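Local coordinates for protein beta-fructofuranosidase (Bifidobacterium adolescentis, PDB 6NOB) that probably hydrolyses terminal, non-reducing beta-D-fructofuranoside residues in substrates such as sucrose, at residues Arg189-Ala194 and Glu226-Glu231; Asn157-His162 and Leu178-Glu183; His525-Ala530 and Ser621-Ala626; Gly508-Val513 and Glu615-Ser620. All blocks are in the same frame, centred on the assembly; numbering follows the deposited sequence.

How the contacts relate
Contacts 1 and 2 lie in the catalytic propeller region. Contacts 3 and 4 lie in the C-terminal beta-sandwich, on the opposite side of the chain's centre. Contact 2 is buried and has side-chain carbons laid over a histidine and a tryptophan ring. Contact 1 is its surface neighbour: Gly192 and Ala194 are backbone-bonded to Met158, and an arginine and two waters bridge the strand ends. Contacts 3 and 4 belong to the two facing sheets of one sandwich and meet through Ile624, Ile618 and Met511. Contact 3 is a surface bulge and turn. Contact 4 is partly buried, with a regular ladder, an apolar face and a salt-bridge network.

Contact 1. Residues Arg189-Ala194 and Glu226-Glu231; sequences RIVGGA and ETRGDE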
loop_
_atom_site.group_PDB
_atom_site.type_symbol
_atom_site.label_atom_id
_atom_site.label_comp_id
_atom_site.label_asym_id
_atom_site.label_seq_id
_atom_site.Cartn_x
_atom_site.Cartn_y
_atom_site.Cartn_z
ATOM N N ARG A 189 -23.351 13.289 -6.639
ATOM C CA ARG A 189 -24.054 12.346 -5.779
ATOM C C ARG A 189 -23.314 11.024 -5.634
ATOM O O ARG A 189 -23.639 10.242 -4.733
ATOM C CB ARG A 189 -25.459 12.083 -6.321
ATOM C CG ARG A 189 -26.353 13.315 -6.420
ATOM C CD ARG A 189 -27.603 12.992 -7.226
ATOM N NE ARG A 189 -27.260 12.565 -8.580
ATOM C CZ ARG A 189 -28.100 11.970 -9.421
ATOM N NH1 ARG A 189 -29.348 11.717 -9.055
ATOM N NH2 ARG A 189 -27.688 11.625 -10.634
ATOM N N ILE A 190 -22.332 10.754 -6.490
ATOM C CA ILE A 190 -21.675 9.457 -6.506
ATOM C C ILE A 190 -20.205 9.622 -6.140
ATOM O O ILE A 190 -19.627 10.709 -6.233
ATOM C CB ILE A 190 -21.824 8.745 -7.867
ATOM C CG1 ILE A 190 -21.445 9.681 -9.014
ATOM C CG2 ILE A 190 -23.251 8.257 -8.049
ATOM C CD1 ILE A 190 -21.550 9.041 -10.383
ATOM N N VAL A 191 -19.607 8.510 -5.712
ATOM C CA VAL A 191 -18.202 8.452 -5.325
ATOM C C VAL A 191 -17.672 7.077 -5.717
ATOM O O VAL A 191 -18.415 6.092 -5.742
ATOM C CB VAL A 191 -18.023 8.731 -3.811
ATOM C CG1 VAL A 191 -18.662 7.626 -2.974
ATOM C CG2 VAL A 191 -16.549 8.901 -3.455
ATOM N N GLY A 192 -16.382 7.019 -6.048
ATOM C CA GLY A 192 -15.753 5.761 -6.412
ATOM C C GLY A 192 -14.417 5.928 -7.109
ATOM O O GLY A 192 -13.546 6.651 -6.619
ATOM N N GLY A 193 -14.231 5.250 -8.247
ATOM C CA GLY A 193 -13.050 5.425 -9.063
ATOM C C GLY A 193 -12.399 4.097 -9.395
ATOM O O GLY A 193 -13.020 3.031 -9.303
ATOM N N ALA A 194 -11.131 4.166 -9.791
ATOM C CA ALA A 194 -10.348 2.981 -10.137
ATOM C C ALA A 194 -9.730 2.425 -8.859
ATOM O O ALA A 194 -8.664 2.871 -8.427
ATOM C CB ALA A 194 -9.281 3.325 -11.170
ATOM N N GLU A 226 -20.704 4.329 -6.121
ATOM C CA GLU A 226 -21.504 4.368 -4.905
ATOM C C GLU A 226 -22.230 5.700 -4.802
ATOM O O GLU A 226 -21.622 6.757 -4.986
ATOM C CB GLU A 226 -20.626 4.154 -3.667
ATOM C CG GLU A 226 -21.337 4.417 -2.350
ATOM C CD GLU A 226 -20.448 4.166 -1.148
ATOM O OE1 GLU A 226 -19.257 3.843 -1.346
ATOM O OE2 GLU A 226 -20.938 4.297 -0.005
ATOM N N THR A 227 -23.525 5.640 -4.504
ATOM C CA THR A 227 -24.297 6.834 -4.187
ATOM C C THR A 227 -23.992 7.248 -2.753
ATOM O O THR A 227 -24.258 6.485 -1.818
ATOM C CB THR A 227 -25.790 6.561 -4.369
ATOM O OG1 THR A 227 -26.022 6.027 -5.679
ATOM C CG2 THR A 227 -26.602 7.838 -4.187
ATOM N N ARG A 228 -23.427 8.445 -2.583
ATOM C CA ARG A 228 -23.035 8.929 -1.262
ATOM C C ARG A 228 -24.193 8.831 -0.278
ATOM O O ARG A 228 -25.293 9.329 -0.537
ATOM C CB ARG A 228 -22.554 10.380 -1.350
ATOM C CG ARG A 228 -21.267 10.584 -2.133
ATOM C CD ARG A 228 -20.841 12.049 -2.099
ATOM N NE ARG A 228 -19.951 12.390 -3.206
ATOM C CZ ARG A 228 -18.624 12.337 -3.140
ATOM N NH1 ARG A 228 -18.028 11.959 -2.019
ATOM N NH2 ARG A 228 -17.892 12.664 -4.198
ATOM N N GLY A 229 -23.939 8.179 0.856
ATOM C CA GLY A 229 -24.926 8.037 1.904
ATOM C C GLY A 229 -25.798 6.804 1.818
ATOM O O GLY A 229 -26.687 6.639 2.662
ATOM N N ASP A 230 -25.578 5.932 0.834
ATOM C CA ASP A 230 -26.385 4.724 0.653
ATOM C C ASP A 230 -25.449 3.537 0.437
ATOM O O ASP A 230 -25.000 3.285 -0.686
ATOM C CB ASP A 230 -27.362 4.890 -0.509
ATOM C CG ASP A 230 -28.274 3.690 -0.684
ATOM O OD1 ASP A 230 -28.256 2.787 0.180
ATOM O OD2 ASP A 230 -29.014 3.651 -1.688
ATOM N N GLU A 231 -25.164 2.813 1.525
ATOM C CA GLU A 231 -24.349 1.604 1.453
ATOM C C GLU A 231 -24.902 0.611 0.438
ATOM O O GLU A 231 -24.142 -0.044 -0.282
ATOM C CB GLU A 231 -24.283 0.946 2.831
ATOM C CG GLU A 231 -22.940 1.017 3.516
ATOM C CD GLU A 231 -22.926 0.242 4.820
ATOM O OE1 GLU A 231 -24.018 -0.035 5.366
ATOM O OE2 GLU A 231 -21.823 -0.092 5.299
HETATM O O HOH W 1 -25.688 11.076 -2.745
HETATM O O HOH W 2 -17.703 12.422 -7.053
#
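Arg228 lays the flat of its guanidinium over Val191, and the two side chains cross at about a right angle. Val191 CB sits 3.6 Å above the guanidinium plane, over its centre. Val191 CG2 lies on the same group, 3.7 Å from Arg228 NH1. The arginine reaches this place on a chain extended from CG to NE, and Arg228 NE is held by the carbonyl of Glu188. Arg228 NH2 gives a weak bond to a water that also donates to Ile190 O. Val191 CG1 turns to the other strand and meets Glu226 CB at 4.0 Å. The Glu226 carboxylate is bonded to His224.

The two segments are antiparallel neighbours at the ends of strands 190-202 and 216-227. These strands belong to one four-stranded antiparallel sheet, a blade of the five-bladed propeller of family 32. Val191 N donates to Glu226 O at 2.8 Å, while the return bond from Glu226 N to Val191 O is weak. Beyond the pair the chain makes a type II turn from Thr227 to Asp230, closed by Asp230 N on Thr227 O at 3.0 Å. Arg228 N donates to Arg189 O at 2.8 Å. A second water donates to both Arg189 O and Arg228 O.

Contact 2. Residues Asn157-His162 and Leu178-Glu183; sequences NMHWGH and LEPQPE
Residues 157-160 and 178-180 run almost exactly antiparallel, their end-to-end directions 174° apart. His159 faces Glu179, with CA atoms 4.3 Å apart. One backbone hydrogen bond joins the segments, from Trp160 N to Leu178 O at 2.8 Å. It is nearly straight at the hydrogen, but the donor stands above the carbonyl plane, 42° out of it.

The side chains add close packing. Pro180 sets its CD over the face of the His159 imidazole, 3.3 Å from the ring centroid, in a close CH-pi contact. The proline CG extends the cover to His159 CE1 at 3.5 Å. His159 ND1 gives a weak hydrogen bond to Asn157 O, which lies in the ring plane, and another weak one to Leu148 O on strand 141-149. Glu179 CG touches His159 CD2 at 4.0 Å, while the carboxylate goes on to His54.

Leu178 and Trp160 lie side by side and point the same way. Trp160 CG is anti to the carbonyl carbon (chi1 -86°), which brings the indole alongside Leu178. Leu178 CD1 sits over the indole, 4.0 Å from the centroid of its five-membered ring, and the CB atoms of Leu178 and Trp160 meet at 3.7 Å. The indole NE1 is bonded to Phe195 O, which would limit rotation of the ring.

The contact fills a seam between propeller blades. Strand 159-165 pairs with strand 141-149 in one sheet, while Trp160 and Leu178 pack on Ala194 and Leu221, from strands 190-202 and 216-227 of the next.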
loop_
_atom_site.group_PDB
_atom_site.type_symbol
_atom_site.label_atom_id
_atom_site.label_comp_id
_atom_site.label_asym_id
_atom_site.label_seq_id
_atom_site.Cartn_x
_atom_site.Cartn_y
_atom_site.Cartn_z
ATOM N N ASN A 157 -12.034 10.273 -4.928
ATOM C CA ASN A 157 -12.215 9.465 -6.129
ATOM C C ASN A 157 -10.872 8.950 -6.634
ATOM O O ASN A 157 -9.922 9.717 -6.817
ATOM C CB ASN A 157 -12.920 10.282 -7.212
ATOM C CG ASN A 157 -14.381 10.548 -6.882
ATOM O OD1 ASN A 157 -15.120 9.641 -6.494
ATOM N ND2 ASN A 157 -14.805 11.800 -7.038
ATOM N N MET A 158 -10.803 7.642 -6.858
ATOM C CA MET A 158 -9.532 6.936 -6.893
ATOM C C MET A 158 -8.921 6.923 -8.288
ATOM O O MET A 158 -9.587 6.572 -9.269
ATOM C CB MET A 158 -9.717 5.507 -6.380
ATOM C CG MET A 158 -9.557 5.395 -4.874
ATOM S SD MET A 158 -7.856 5.720 -4.368
ATOM C CE MET A 158 -7.966 7.365 -3.675
ATOM N N HIS A 159 -7.651 7.316 -8.360
ATOM C CA HIS A 159 -6.790 7.189 -9.527
ATOM C C HIS A 159 -5.764 6.090 -9.272
ATOM O O HIS A 159 -5.645 5.559 -8.165
ATOM C CB HIS A 159 -6.059 8.502 -9.835
ATOM C CG HIS A 159 -6.945 9.702 -9.962
ATOM N ND1 HIS A 159 -7.852 10.071 -8.990
ATOM C CD2 HIS A 159 -7.031 10.641 -10.934
ATOM C CE1 HIS A 159 -8.473 11.174 -9.370
ATOM N NE2 HIS A 159 -7.993 11.541 -10.545
ATOM N N TRP A 160 -4.989 5.777 -10.307
ATOM C CA TRP A 160 -3.821 4.911 -10.187
ATOM C C TRP A 160 -2.573 5.748 -10.446
ATOM O O TRP A 160 -2.377 6.250 -11.558
ATOM C CB TRP A 160 -3.890 3.742 -11.166
ATOM C CG TRP A 160 -4.640 2.550 -10.662
ATOM C CD1 TRP A 160 -5.789 2.551 -9.926
ATOM C CD2 TRP A 160 -4.293 1.176 -10.866
ATOM N NE1 TRP A 160 -6.181 1.261 -9.663
ATOM C CE2 TRP A 160 -5.277 0.398 -10.228
ATOM C CE3 TRP A 160 -3.245 0.530 -11.527
ATOM C CZ2 TRP A 160 -5.243 -0.994 -10.229
ATOM C CZ3 TRP A 160 -3.211 -0.851 -11.524
ATOM C CH2 TRP A 160 -4.203 -1.599 -10.882
ATOM N N GLY A 161 -1.739 5.903 -9.420
ATOM C CA GLY A 161 -0.400 6.411 -9.626
ATOM C C GLY A 161 0.517 5.321 -10.147
ATOM O O GLY A 161 0.170 4.141 -10.170
ATOM N N HIS A 162 1.714 5.721 -10.572
ATOM C CA HIS A 162 2.610 4.776 -11.228
ATOM C C HIS A 162 4.058 5.192 -11.027
ATOM O O HIS A 162 4.414 6.354 -11.250
ATOM C CB HIS A 162 2.284 4.677 -12.725
ATOM C CG HIS A 162 2.973 3.546 -13.426
ATOM N ND1 HIS A 162 3.028 3.448 -14.799
ATOM C CD2 HIS A 162 3.636 2.467 -12.945
ATOM C CE1 HIS A 162 3.693 2.356 -15.135
ATOM N NE2 HIS A 162 4.072 1.744 -14.027
ATOM N N LEU A 178 -4.458 5.312 -14.273
ATOM C CA LEU A 178 -5.903 5.172 -14.394
ATOM C C LEU A 178 -6.586 6.278 -13.602
ATOM O O LEU A 178 -6.010 6.850 -12.675
ATOM C CB LEU A 178 -6.386 3.799 -13.907
ATOM C CG LEU A 178 -6.141 2.632 -14.865
ATOM C CD1 LEU A 178 -6.189 1.314 -14.113
ATOM C CD2 LEU A 178 -7.156 2.647 -15.996
ATOM N N GLU A 179 -7.824 6.573 -13.977
ATOM C CA GLU A 179 -8.551 7.723 -13.460
ATOM C C GLU A 179 -9.983 7.326 -13.166
ATOM O O GLU A 179 -10.460 6.287 -13.640
ATOM C CB GLU A 179 -8.498 8.883 -14.464
ATOM C CG GLU A 179 -7.087 9.398 -14.689
ATOM C CD GLU A 179 -7.027 10.596 -15.608
ATOM O OE1 GLU A 179 -8.093 11.128 -15.978
ATOM O OE2 GLU A 179 -5.902 11.008 -15.958
ATOM N N PRO A 180 -10.705 8.120 -12.365
ATOM C CA PRO A 180 -12.098 7.787 -12.052
ATOM C C PRO A 180 -12.968 7.780 -13.297
ATOM O O PRO A 180 -12.659 8.418 -14.307
ATOM C CB PRO A 180 -12.529 8.903 -11.091
ATOM C CG PRO A 180 -11.267 9.421 -10.517
ATOM C CD PRO A 180 -10.248 9.303 -11.611
ATOM N N GLN A 181 -14.069 7.037 -13.211
ATOM C CA GLN A 181 -15.082 7.089 -14.253
ATOM C C GLN A 181 -15.464 8.546 -14.518
ATOM O O GLN A 181 -15.555 9.340 -13.575
ATOM C CB GLN A 181 -16.325 6.292 -13.845
ATOM C CG GLN A 181 -16.088 4.808 -13.597
ATOM C CD GLN A 181 -15.772 4.509 -12.145
ATOM O OE1 GLN A 181 -14.672 4.786 -11.671
ATOM N NE2 GLN A 181 -16.743 3.949 -11.427
ATOM N N PRO A 182 -15.674 8.930 -15.777
ATOM C CA PRO A 182 -15.948 10.348 -16.078
ATOM C C PRO A 182 -17.135 10.924 -15.322
ATOM O O PRO A 182 -17.097 12.094 -14.920
ATOM C CB PRO A 182 -16.195 10.333 -17.592
ATOM C CG PRO A 182 -15.404 9.149 -18.084
ATOM C CD PRO A 182 -15.515 8.117 -16.996
ATOM N N GLU A 183 -18.184 10.126 -15.104
ATOM C CA GLU A 183 -19.378 10.629 -14.434
ATOM C C GLU A 183 -19.110 11.032 -12.990
ATOM O O GLU A 183 -19.909 11.773 -12.406
ATOM C CB GLU A 183 -20.489 9.578 -14.482
ATOM C CG GLU A 183 -20.862 9.128 -15.885
ATOM C CD GLU A 183 -20.231 7.799 -16.259
ATOM O OE1 GLU A 183 -19.078 7.550 -15.857
ATOM O OE2 GLU A 183 -20.889 7.000 -16.957
#

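Contact 3. Residues His525-Ala530 and Ser621-Ala626; sequences HLADDA and SGKIDA
The Asp528 carboxylate meets the 621-626 segment with one oxygen and its own turn with the other. Asp528 OD2 takes the backbone N of Lys623 on its syn lone pair, at 2.8 Å. Asp528 OD1 is met on its anti side by Ala530 N, which comes in 28° out of the carboxylate plane at 3.2 Å. This second bond makes an Asx turn. Asp528 CG stands between the backbone N and the carbonyl carbon (chi1 45°), which lets the group serve both partners. A water donates to OD1 as well and to Lys623 O. The Asp625 carboxylate has the methyl of Ala527 3.4 Å from its OD2, and its OD1 makes a long salt bridge to Lys623 NZ.

The segments cover the end of strand 519-526, the start of strand 624-632 and the loops next to them. The two strands are antiparallel neighbours in one sheet of the C-terminal beta-sandwich. Asp625 and Ala626 both face His525 in a classic beta bulge. His525 N donates to Ala626 O at 3.1 Å, and His525 O accepts from Asp625 N at 2.8 Å. Past the bulge, Ala527 N bonds to Lys623 O. Leu526 and Ile624 lie side by side on one face, with Leu526 CD2 4.2 Å from Ile624 CG1.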
loop_
_atom_site.group_PDB
_atom_site.type_symbol
_atom_site.label_atom_id
_atom_site.label_comp_id
_atom_site.label_asym_id
_atom_site.label_seq_id
_atom_site.Cartn_x
_atom_site.Cartn_y
_atom_site.Cartn_z
ATOM N N HIS A 525 21.702 -8.414 18.913
ATOM C CA HIS A 525 21.676 -9.828 19.270
ATOM C C HIS A 525 21.617 -9.960 20.785
ATOM O O HIS A 525 22.523 -9.500 21.488
ATOM C CB HIS A 525 22.901 -10.556 18.719
ATOM C CG HIS A 525 22.828 -10.824 17.250
ATOM N ND1 HIS A 525 22.036 -11.817 16.714
ATOM C CD2 HIS A 525 23.438 -10.222 16.202
ATOM C CE1 HIS A 525 22.166 -11.818 15.399
ATOM N NE2 HIS A 525 23.011 -10.860 15.063
ATOM N N LEU A 526 20.557 -10.592 21.281
ATOM C CA LEU A 526 20.366 -10.817 22.705
ATOM C C LEU A 526 20.738 -12.252 23.053
ATOM O O LEU A 526 20.500 -13.175 22.268
ATOM C CB LEU A 526 18.918 -10.534 23.113
ATOM C CG LEU A 526 18.401 -9.130 22.789
ATOM C CD1 LEU A 526 16.900 -9.049 22.999
ATOM C CD2 LEU A 526 19.117 -8.082 23.626
ATOM N N ALA A 527 21.319 -12.433 24.238
ATOM C CA ALA A 527 21.833 -13.728 24.663
ATOM C C ALA A 527 20.844 -14.534 25.495
ATOM O O ALA A 527 21.120 -15.703 25.791
ATOM C CB ALA A 527 23.126 -13.544 25.468
ATOM N N ASP A 528 19.711 -13.956 25.876
ATOM C CA ASP A 528 18.807 -14.608 26.815
ATOM C C ASP A 528 17.403 -14.050 26.615
ATOM O O ASP A 528 17.143 -13.291 25.676
ATOM C CB ASP A 528 19.296 -14.411 28.251
ATOM C CG ASP A 528 19.720 -12.984 28.526
ATOM O OD1 ASP A 528 18.871 -12.076 28.389
ATOM O OD2 ASP A 528 20.902 -12.770 28.869
ATOM N N ASP A 529 16.494 -14.424 27.516
ATOM C CA ASP A 529 15.104 -13.992 27.468
ATOM C C ASP A 529 14.775 -12.987 28.566
ATOM O O ASP A 529 13.606 -12.844 28.942
ATOM C CB ASP A 529 14.176 -15.203 27.561
ATOM C CG ASP A 529 12.861 -14.983 26.849
ATOM O OD1 ASP A 529 12.885 -14.822 25.611
ATOM O OD2 ASP A 529 11.811 -14.966 27.526
ATOM N N ALA A 530 15.780 -12.284 29.081
ATOM C CA ALA A 530 15.588 -11.382 30.204
ATOM C C ALA A 530 14.872 -10.106 29.763
ATOM O O ALA A 530 14.771 -9.790 28.574
ATOM C CB ALA A 530 16.930 -11.040 30.847
ATOM N N SER A 621 18.394 -6.541 31.273
ATOM C CA SER A 621 18.719 -7.208 32.528
ATOM C C SER A 621 19.584 -8.439 32.301
ATOM O O SER A 621 20.225 -8.920 33.245
ATOM C CB SER A 621 17.442 -7.617 33.264
ATOM O OG SER A 621 16.519 -6.546 33.368
ATOM N N GLY A 622 19.594 -8.967 31.084
ATOM C CA GLY A 622 20.482 -10.035 30.660
ATOM C C GLY A 622 21.711 -9.492 29.963
ATOM O O GLY A 622 22.214 -8.413 30.298
ATOM N N LYS A 623 22.201 -10.237 28.980
ATOM C CA LYS A 623 23.407 -9.863 28.258
ATOM C C LYS A 623 23.076 -9.503 26.816
ATOM O O LYS A 623 22.246 -10.155 26.175
ATOM C CB LYS A 623 24.442 -10.990 28.287
ATOM C CG LYS A 623 25.764 -10.615 27.629
ATOM C CD LYS A 623 26.423 -11.816 26.965
ATOM C CE LYS A 623 27.847 -11.499 26.516
ATOM N NZ LYS A 623 28.763 -12.662 26.688
ATOM N N ILE A 624 23.724 -8.452 26.320
ATOM C CA ILE A 624 23.658 -8.065 24.915
ATOM C C ILE A 624 24.911 -8.599 24.235
ATOM O O ILE A 624 26.033 -8.255 24.627
ATOM C CB ILE A 624 23.542 -6.540 24.753
ATOM C CG1 ILE A 624 22.255 -6.029 25.405
ATOM C CG2 ILE A 624 23.578 -6.150 23.282
ATOM C CD1 ILE A 624 22.368 -4.635 25.980
ATOM N N ASP A 625 24.726 -9.452 23.226
ATOM C CA ASP A 625 25.868 -10.079 22.568
ATOM C C ASP A 625 26.555 -9.121 21.599
ATOM O O ASP A 625 27.785 -9.011 21.596
ATOM C CB ASP A 625 25.428 -11.352 21.840
ATOM C CG ASP A 625 25.406 -12.572 22.750
ATOM O OD1 ASP A 625 26.159 -12.593 23.747
ATOM O OD2 ASP A 625 24.635 -13.513 22.463
ATOM N N ALA A 626 25.783 -8.420 20.771
ATOM C CA ALA A 626 26.372 -7.563 19.751
ATOM C C ALA A 626 25.369 -6.496 19.340
ATOM O O ALA A 626 24.154 -6.679 19.460
ATOM C CB ALA A 626 26.819 -8.373 18.527
HETATM O O HOH W 3 19.303 -10.052 26.837
#

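Contact 4. Residues Gly508-Val513 and Glu615-Ser620; sequences GGDMVV and ELRIAS
Asp510 and Arg617 form a salt bridge across the strands. Arg617 NH1 donates to Asp510 OD2 at 2.9 Å, nearly straight (167°), using the anti lone pair of that oxygen. The bond lies in the guanidinium plane, although the two flat groups are turned 67° against each other. NH1 also pairs with Asp507. On another edge Arg617 grips Glu615 side-on: NH2 at 3.0 Å and NE at 3.2 Å both donate to Glu615 OE2, from the same face of the carboxylate. All three guanidinium nitrogens thus have acidic partners. A bend at chi3 (-75°) brings the group over Val512, whose CG2 lies against one face, 3.6 Å from Arg617 NH2.

The backbone is just as well matched. Met511 N and O pair with Ile618 O and N, both at 2.9 Å. Val513 N and O pair with Leu616 O and N. Beyond the paired residues a water donates to Gly509 O and accepts from Ser620 N.

Met511, Val513, Leu616 and Ile618 share the other face and pack on strands 519-526 and 624-632. Strand 614-620 also pairs with strand 532-540 within its sheet. Two antiparallel sheets packed on an apolar interior, with a charged outer face here, make up the C-terminal beta-sandwich that accompanies the propeller in glycoside hydrolase family 32.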
loop_
_atom_site.group_PDB
_atom_site.type_symbol
_atom_site.label_atom_id
_atom_site.label_comp_id
_atom_site.label_asym_id
_atom_site.label_seq_id
_atom_site.Cartn_x
_atom_site.Cartn_y
_atom_site.Cartn_z
ATOM N N GLY A 508 26.463 4.199 31.320
ATOM C CA GLY A 508 26.154 3.478 32.541
ATOM C C GLY A 508 25.130 2.376 32.362
ATOM O O GLY A 508 23.969 2.533 32.754
ATOM N N GLY A 509 25.543 1.255 31.772
ATOM C CA GLY A 509 24.637 0.172 31.464
ATOM C C GLY A 509 23.818 0.359 30.206
ATOM O O GLY A 509 23.370 -0.636 29.622
ATOM N N ASP A 510 23.603 1.596 29.770
ATOM C CA ASP A 510 22.917 1.867 28.517
ATOM C C ASP A 510 23.916 1.896 27.369
ATOM O O ASP A 510 25.008 2.457 27.494
ATOM C CB ASP A 510 22.174 3.206 28.582
ATOM C CG ASP A 510 20.781 3.078 29.165
ATOM O OD1 ASP A 510 20.377 1.950 29.513
ATOM O OD2 ASP A 510 20.085 4.108 29.272
ATOM N N MET A 511 23.539 1.282 26.254
ATOM C CA MET A 511 24.262 1.429 24.998
ATOM C C MET A 511 23.548 2.479 24.160
ATOM O O MET A 511 22.332 2.391 23.955
ATOM C CB MET A 511 24.347 0.099 24.247
ATOM C CG MET A 511 25.048 -1.005 25.026
ATOM S SD MET A 511 25.286 -2.512 24.064
ATOM C CE MET A 511 26.028 -3.589 25.292
ATOM N N VAL A 512 24.294 3.478 23.695
ATOM C CA VAL A 512 23.722 4.650 23.043
ATOM C C VAL A 512 24.337 4.795 21.658
ATOM O O VAL A 512 25.558 4.684 21.498
ATOM C CB VAL A 512 23.942 5.927 23.878
ATOM C CG1 VAL A 512 23.354 7.137 23.172
ATOM C CG2 VAL A 512 23.334 5.768 25.265
ATOM N N VAL A 513 23.487 5.041 20.663
ATOM C CA VAL A 513 23.906 5.306 19.292
ATOM C C VAL A 513 23.202 6.573 18.826
ATOM O O VAL A 513 21.967 6.647 18.857
ATOM C CB VAL A 513 23.584 4.134 18.349
ATOM C CG1 VAL A 513 23.760 4.557 16.898
ATOM C CG2 VAL A 513 24.466 2.938 18.665
ATOM N N GLU A 615 18.314 9.050 18.337
ATOM C CA GLU A 615 19.121 8.316 19.301
ATOM C C GLU A 615 18.501 6.946 19.540
ATOM O O GLU A 615 17.283 6.825 19.685
ATOM C CB GLU A 615 19.248 9.079 20.626
ATOM C CG GLU A 615 19.683 8.220 21.808
ATOM C CD GLU A 615 20.220 9.039 22.970
ATOM O OE1 GLU A 615 21.255 9.718 22.793
ATOM O OE2 GLU A 615 19.615 8.997 24.062
ATOM N N LEU A 616 19.352 5.924 19.571
ATOM C CA LEU A 616 18.961 4.562 19.908
ATOM C C LEU A 616 19.575 4.195 21.250
ATOM O O LEU A 616 20.779 4.378 21.456
ATOM C CB LEU A 616 19.417 3.576 18.831
ATOM C CG LEU A 616 19.332 2.094 19.193
ATOM C CD1 LEU A 616 17.878 1.657 19.335
ATOM C CD2 LEU A 616 20.055 1.250 18.158
ATOM N N ARG A 617 18.750 3.680 22.159
ATOM C CA ARG A 617 19.180 3.353 23.512
ATOM C C ARG A 617 18.803 1.910 23.806
ATOM O O ARG A 617 17.654 1.512 23.591
ATOM C CB ARG A 617 18.543 4.304 24.532
ATOM C CG ARG A 617 19.149 4.250 25.921
ATOM C CD ARG A 617 18.747 5.470 26.740
ATOM N NE ARG A 617 19.466 6.672 26.325
ATOM C CZ ARG A 617 20.531 7.161 26.954
ATOM N NH1 ARG A 617 21.005 6.551 28.033
ATOM N NH2 ARG A 617 21.122 8.260 26.505
ATOM N N ILE A 618 19.770 1.128 24.284
ATOM C CA ILE A 618 19.600 -0.307 24.479
ATOM C C ILE A 618 20.039 -0.668 25.891
ATOM O O ILE A 618 21.124 -0.271 26.330
ATOM C CB ILE A 618 20.398 -1.124 23.445
ATOM C CG1 ILE A 618 20.009 -0.716 22.025
ATOM C CG2 ILE A 618 20.178 -2.616 23.650
ATOM C CD1 ILE A 618 21.030 -1.104 20.987
ATOM N N ALA A 619 19.197 -1.422 26.593
ATOM C CA ALA A 619 19.509 -1.909 27.927
ATOM C C ALA A 619 18.803 -3.238 28.137
ATOM O O ALA A 619 17.703 -3.459 27.623
ATOM C CB ALA A 619 19.093 -0.909 29.011
ATOM N N SER A 620 19.445 -4.117 28.903
ATOM C CA SER A 620 18.908 -5.440 29.177
ATOM C C SER A 620 19.322 -5.878 30.574
ATOM O O SER A 620 20.441 -5.602 31.014
ATOM C CB SER A 620 19.389 -6.461 28.137
ATOM O OG SER A 620 19.003 -7.780 28.486
HETATM O O HOH W 4 22.602 -3.539 29.476
#